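Local atomic coordinates of purine nucleoside phosphorylase (Anopheles gambiae, PDB entry 2P4S), a protein that catalyses the phosphorolysis of inosine, guanosine and their 2'-deoxy forms to free purine base and pentose 1-phosphate in purine salvage, working as a homotrimer. Residues A[174-177]-A[178-182]; A[262-266]-A[267-271]. All blocks are in the same frame, centred on the assembly; numbering follows the deposited sequence.

Contact 1 of 2, residues A[174-177]-A[178-182]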
loop_
_atom_site.group_PDB
_atom_site.type_symbol
_atom_site.label_atom_id
_atom_site.label_comp_id
_atom_site.label_asym_id
_atom_site.label_seq_id
_atom_site.Cartn_x
_atom_site.Cartn_y
_atom_site.Cartn_z
ATOM N N GLU A 174 13.460 -7.219 5.600
ATOM C CA GLU A 174 14.753 -7.846 5.268
ATOM C C GLU A 174 14.951 -7.865 3.759
ATOM O O GLU A 174 16.014 -8.143 3.293
ATOM C CB GLU A 174 14.892 -9.251 5.868
ATOM C CG GLU A 174 14.939 -9.280 7.418
ATOM C CD GLU A 174 14.924 -10.724 8.033
ATOM O OE1 GLU A 174 15.997 -11.358 8.107
ATOM O OE2 GLU A 174 13.852 -11.233 8.440
ATOM N N GLY A 175 13.926 -7.550 2.985
ATOM C CA GLY A 175 14.064 -7.655 1.556
ATOM C C GLY A 175 13.425 -8.894 0.964
ATOM O O GLY A 175 13.447 -9.050 -0.234
ATOM N N TYR A 176 12.815 -9.746 1.801
ATOM C CA TYR A 176 12.075 -10.936 1.324
ATOM C C TYR A 176 10.656 -10.600 0.904
ATOM O O TYR A 176 9.910 -9.997 1.691
ATOM C CB TYR A 176 12.019 -12.042 2.386
ATOM C CG TYR A 176 13.364 -12.462 2.942
ATOM C CD1 TYR A 176 14.456 -12.767 2.086
ATOM C CD2 TYR A 176 13.563 -12.542 4.328
ATOM C CE1 TYR A 176 15.709 -13.156 2.627
ATOM C CE2 TYR A 176 14.768 -12.937 4.866
ATOM C CZ TYR A 176 15.840 -13.253 4.012
ATOM O OH TYR A 176 17.040 -13.636 4.576
ATOM N N PRO A 177 10.268 -10.981 -0.331
ATOM C CA PRO A 177 8.851 -10.878 -0.759
ATOM C C PRO A 177 7.956 -11.651 0.234
ATOM O O PRO A 177 8.435 -12.563 0.885
ATOM C CB PRO A 177 8.823 -11.561 -2.145
ATOM C CG PRO A 177 10.336 -11.524 -2.634
ATOM C CD PRO A 177 11.176 -11.501 -1.383
ATOM N N LEU A 178 6.685 -11.278 0.368
ATOM C CA LEU A 178 5.788 -11.975 1.320
ATOM C C LEU A 178 5.680 -13.506 1.083
ATOM O O LEU A 178 5.688 -14.280 2.052
ATOM C CB LEU A 178 4.393 -11.282 1.398
ATOM C CG LEU A 178 4.451 -9.802 1.828
ATOM C CD1 LEU A 178 3.031 -9.245 1.924
ATOM C CD2 LEU A 178 5.168 -9.681 3.177
ATOM N N ALA A 179 5.637 -13.937 -0.191
ATOM C CA ALA A 179 5.581 -15.386 -0.530
ATOM C C ALA A 179 6.803 -16.150 -0.027
ATOM O O ALA A 179 6.708 -17.298 0.378
ATOM C CB ALA A 179 5.366 -15.629 -2.072
ATOM N N LYS A 180 7.947 -15.496 -0.035
ATOM C CA LYS A 180 9.153 -16.061 0.542
ATOM C C LYS A 180 9.112 -16.098 2.091
ATOM O O LYS A 180 9.571 -17.080 2.688
ATOM C CB LYS A 180 10.399 -15.313 0.010
ATOM C CG LYS A 180 11.751 -15.861 0.500
ATOM C CD LYS A 180 12.772 -15.559 -0.598
ATOM C CE LYS A 180 14.173 -16.038 -0.262
ATOM N NZ LYS A 180 15.190 -15.566 -1.305
ATOM N N CYS A 181 8.589 -15.048 2.743
ATOM C CA CYS A 181 8.419 -15.080 4.235
ATOM C C CYS A 181 7.461 -16.193 4.657
ATOM O O CYS A 181 7.631 -16.808 5.694
ATOM C CB CYS A 181 7.860 -13.748 4.782
ATOM S SG CYS A 181 8.963 -12.299 4.507
ATOM N N ALA A 182 6.465 -16.447 3.817
ATOM C CA ALA A 182 5.344 -17.354 4.134
ATOM C C ALA A 182 5.645 -18.772 3.671
ATOM O O ALA A 182 5.037 -19.707 4.161
ATOM C CB ALA A 182 4.068 -16.833 3.473
#

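Contact 2 of 2, residues A[262-266]-A[267-271]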
loop_
_atom_site.group_PDB
_atom_site.type_symbol
_atom_site.label_atom_id
_atom_site.label_comp_id
_atom_site.label_asym_id
_atom_site.label_seq_id
_atom_site.Cartn_x
_atom_site.Cartn_y
_atom_site.Cartn_z
ATOM N N ILE A 262 -6.995 -21.594 29.558
ATOM C CA ILE A 262 -5.617 -21.787 29.947
ATOM C C ILE A 262 -5.070 -20.573 30.697
ATOM O O ILE A 262 -4.395 -20.714 31.712
ATOM C CB ILE A 262 -4.716 -22.095 28.671
ATOM C CG1 ILE A 262 -5.133 -23.432 28.018
ATOM C CG2 ILE A 262 -3.232 -21.955 29.014
ATOM C CD1 ILE A 262 -4.871 -23.530 26.482
ATOM N N ALA A 263 -5.361 -19.362 30.216
ATOM C CA ALA A 263 -4.861 -18.153 30.884
ATOM C C ALA A 263 -5.219 -18.175 32.344
ATOM O O ALA A 263 -4.371 -17.879 33.194
ATOM C CB ALA A 263 -5.407 -16.859 30.225
ATOM N N ARG A 264 -6.482 -18.492 32.652
ATOM C CA ARG A 264 -6.863 -18.554 34.068
ATOM C C ARG A 264 -6.212 -19.755 34.833
ATOM O O ARG A 264 -5.794 -19.592 35.988
ATOM C CB ARG A 264 -8.404 -18.476 34.269
ATOM C CG ARG A 264 -8.736 -18.278 35.727
ATOM C CD ARG A 264 -10.136 -17.861 36.021
ATOM N NE ARG A 264 -10.346 -17.890 37.457
ATOM C CZ ARG A 264 -11.520 -18.109 38.037
ATOM N NH1 ARG A 264 -12.639 -18.349 37.323
ATOM N NH2 ARG A 264 -11.567 -18.101 39.356
ATOM N N GLN A 265 -6.116 -20.932 34.201
ATOM C CA GLN A 265 -5.400 -22.088 34.810
ATOM C C GLN A 265 -3.974 -21.756 35.243
ATOM O O GLN A 265 -3.529 -22.226 36.279
ATOM C CB GLN A 265 -5.351 -23.295 33.878
ATOM C CG GLN A 265 -6.724 -23.909 33.532
ATOM C CD GLN A 265 -6.606 -24.894 32.348
ATOM O OE1 GLN A 265 -5.534 -25.007 31.693
ATOM N NE2 GLN A 265 -7.699 -25.622 32.072
ATOM N N ILE A 266 -3.265 -20.930 34.464
ATOM C CA ILE A 266 -1.852 -20.658 34.747
ATOM C C ILE A 266 -1.605 -19.289 35.399
ATOM O O ILE A 266 -0.463 -18.890 35.647
ATOM C CB ILE A 266 -0.947 -20.944 33.515
ATOM C CG1 ILE A 266 -1.235 -19.938 32.377
ATOM C CG2 ILE A 266 -1.162 -22.410 33.091
ATOM C CD1 ILE A 266 -0.323 -20.067 31.166
ATOM N N GLY A 267 -2.684 -18.600 35.722
ATOM C CA GLY A 267 -2.571 -17.389 36.535
ATOM C C GLY A 267 -2.275 -16.115 35.767
ATOM O O GLY A 267 -1.852 -15.149 36.364
ATOM N N ILE A 268 -2.494 -16.106 34.452
ATOM C CA ILE A 268 -2.207 -14.911 33.636
ATOM C C ILE A 268 -3.435 -14.204 33.002
ATOM O O ILE A 268 -3.291 -13.435 32.036
ATOM C CB ILE A 268 -1.168 -15.209 32.512
ATOM C CG1 ILE A 268 -1.737 -16.236 31.507
ATOM C CG2 ILE A 268 0.230 -15.560 33.143
ATOM C CD1 ILE A 268 -0.991 -16.289 30.181
ATOM N N GLU A 269 -4.630 -14.461 33.541
ATOM C CA GLU A 269 -5.859 -13.931 32.964
ATOM C C GLU A 269 -5.904 -12.422 32.819
ATOM O O GLU A 269 -6.448 -11.922 31.826
ATOM C CB GLU A 269 -7.126 -14.505 33.629
ATOM C CG GLU A 269 -7.329 -14.159 35.065
ATOM C CD GLU A 269 -6.471 -14.966 36.072
ATOM O OE1 GLU A 269 -5.526 -15.722 35.735
ATOM O OE2 GLU A 269 -6.734 -14.797 37.263
ATOM N N ASN A 270 -5.340 -11.693 33.781
ATOM C CA ASN A 270 -5.326 -10.212 33.709
ATOM C C ASN A 270 -4.366 -9.659 32.652
ATOM O O ASN A 270 -4.439 -8.488 32.287
ATOM C CB ASN A 270 -4.947 -9.627 35.058
ATOM C CG ASN A 270 -6.072 -9.747 36.058
ATOM O OD1 ASN A 270 -7.095 -9.062 35.938
ATOM N ND2 ASN A 270 -5.922 -10.645 37.007
ATOM N N GLU A 271 -3.466 -10.520 32.196
ATOM C CA GLU A 271 -2.440 -10.178 31.242
ATOM C C GLU A 271 -2.819 -10.759 29.892
ATOM O O GLU A 271 -2.005 -10.801 29.013
ATOM C CB GLU A 271 -1.080 -10.744 31.686
ATOM C CG GLU A 271 -0.468 -10.060 32.936
ATOM C CD GLU A 271 -1.105 -10.511 34.277
ATOM O OE1 GLU A 271 -1.279 -11.741 34.524
ATOM O OE2 GLU A 271 -1.438 -9.615 35.091
HETATM O O HOH W 1 -5.703 -17.727 38.012
#

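Contact 1 of 2, residues A[174-177]-A[178-182]
The phenol ring of Tyr176 meets the extended side chain of Lys180 at a slant, CD1 lying 4.0 Å from CE in a van der Waals contact. Lys180 brings CE there with CG anti to the backbone N (chi1 -177°) and a straight chain beyond. Lys180 CB, set by the helix backbone, lies 4.1 Å from Pro177 CD; the two side chains run side by side and point the same way. At the root of the tyrosine, CB packs against the sulfur of Cys181, with 3.7 Å between Tyr176 CB and Cys181 SG. The far end of the ring is tied down by a hydrogen bond from Tyr176 OH to the carbonyl of Val143. Pro177 is the N-cap residue, and its carbonyl opens the helix: Cys181 N donates to Pro177 O at 3.1 Å, while Lys180 N gives the same oxygen only a weak, bent bond. The site is close to the phosphate pocket, since the Tyr176 side chain lies about 4 Å from that of the phosphate-binding Phe170. The turn thus leads from the loop after strand 161-167 into helix 178-191, whose Leu178 and Cys181 rest on His308 of helix 307-315.

Contact 2 of 2, residues A[262-266]-A[267-271]
The carbonyl oxygen of Arg264 accepts a bond from Gly267 N at 3.3 Å, the donor standing above the carbonyl plane, and a water lies 2.8 Å from Arg264 O. This water is also within hydrogen-bonding distance of Glu269 OE1; it can donate to either oxygen, but has more acceptors in reach than protons. Glu269 gets there with CG between its own N and carbonyl carbon (chi1 65°) and a bend at chi2, carrying its carboxylate across the stem of Arg264 at a slant, where Glu269 CD is 4.0 Å from Arg264 CG. The two charged ends do not meet, Arg264 NE and Glu269 OE2 being 4.8 Å apart. A shorter bond joins Ile268 N to Ala263 O at 2.9 Å. Ile266 and Ile268 lie side by side, with 3.8 Å between Ile266 CG1 and Ile268 CG1, and Ala263 CB closes on Ile268 CG1 at 3.9 Å. Ile266 touches Arg362 and Ile268 touches Thr355, both of helix 353-370. Gly267 has a positive phi (85°), at which a CB would collide with Ile266 O. Together, the paired backbone bonds and this C-prime glycine make a Schellman motif that ends helix 253-265.

Contact 1 starts a helix and contact 2 finishes one, and they do so on opposite sides of the chain's centre, about 34 Å apart between centres, with no structural element in common. Contact 1 is partly buried near the phosphate-binding residues, its inner side resting on another helix; contact 2 is a surface turn remote from the annotated sites, although its isoleucines face helix 353-370. The chemistry follows the place. At 174-182 the N-cap carbonyl accepts the amide of the fourth helical residue, with a weak bond from the third, beside an aromatic ring and a sulfur, whereas at 262-271 late helical carbonyls are taken up by loop amides, with a water near one carbonyl and a carboxylate.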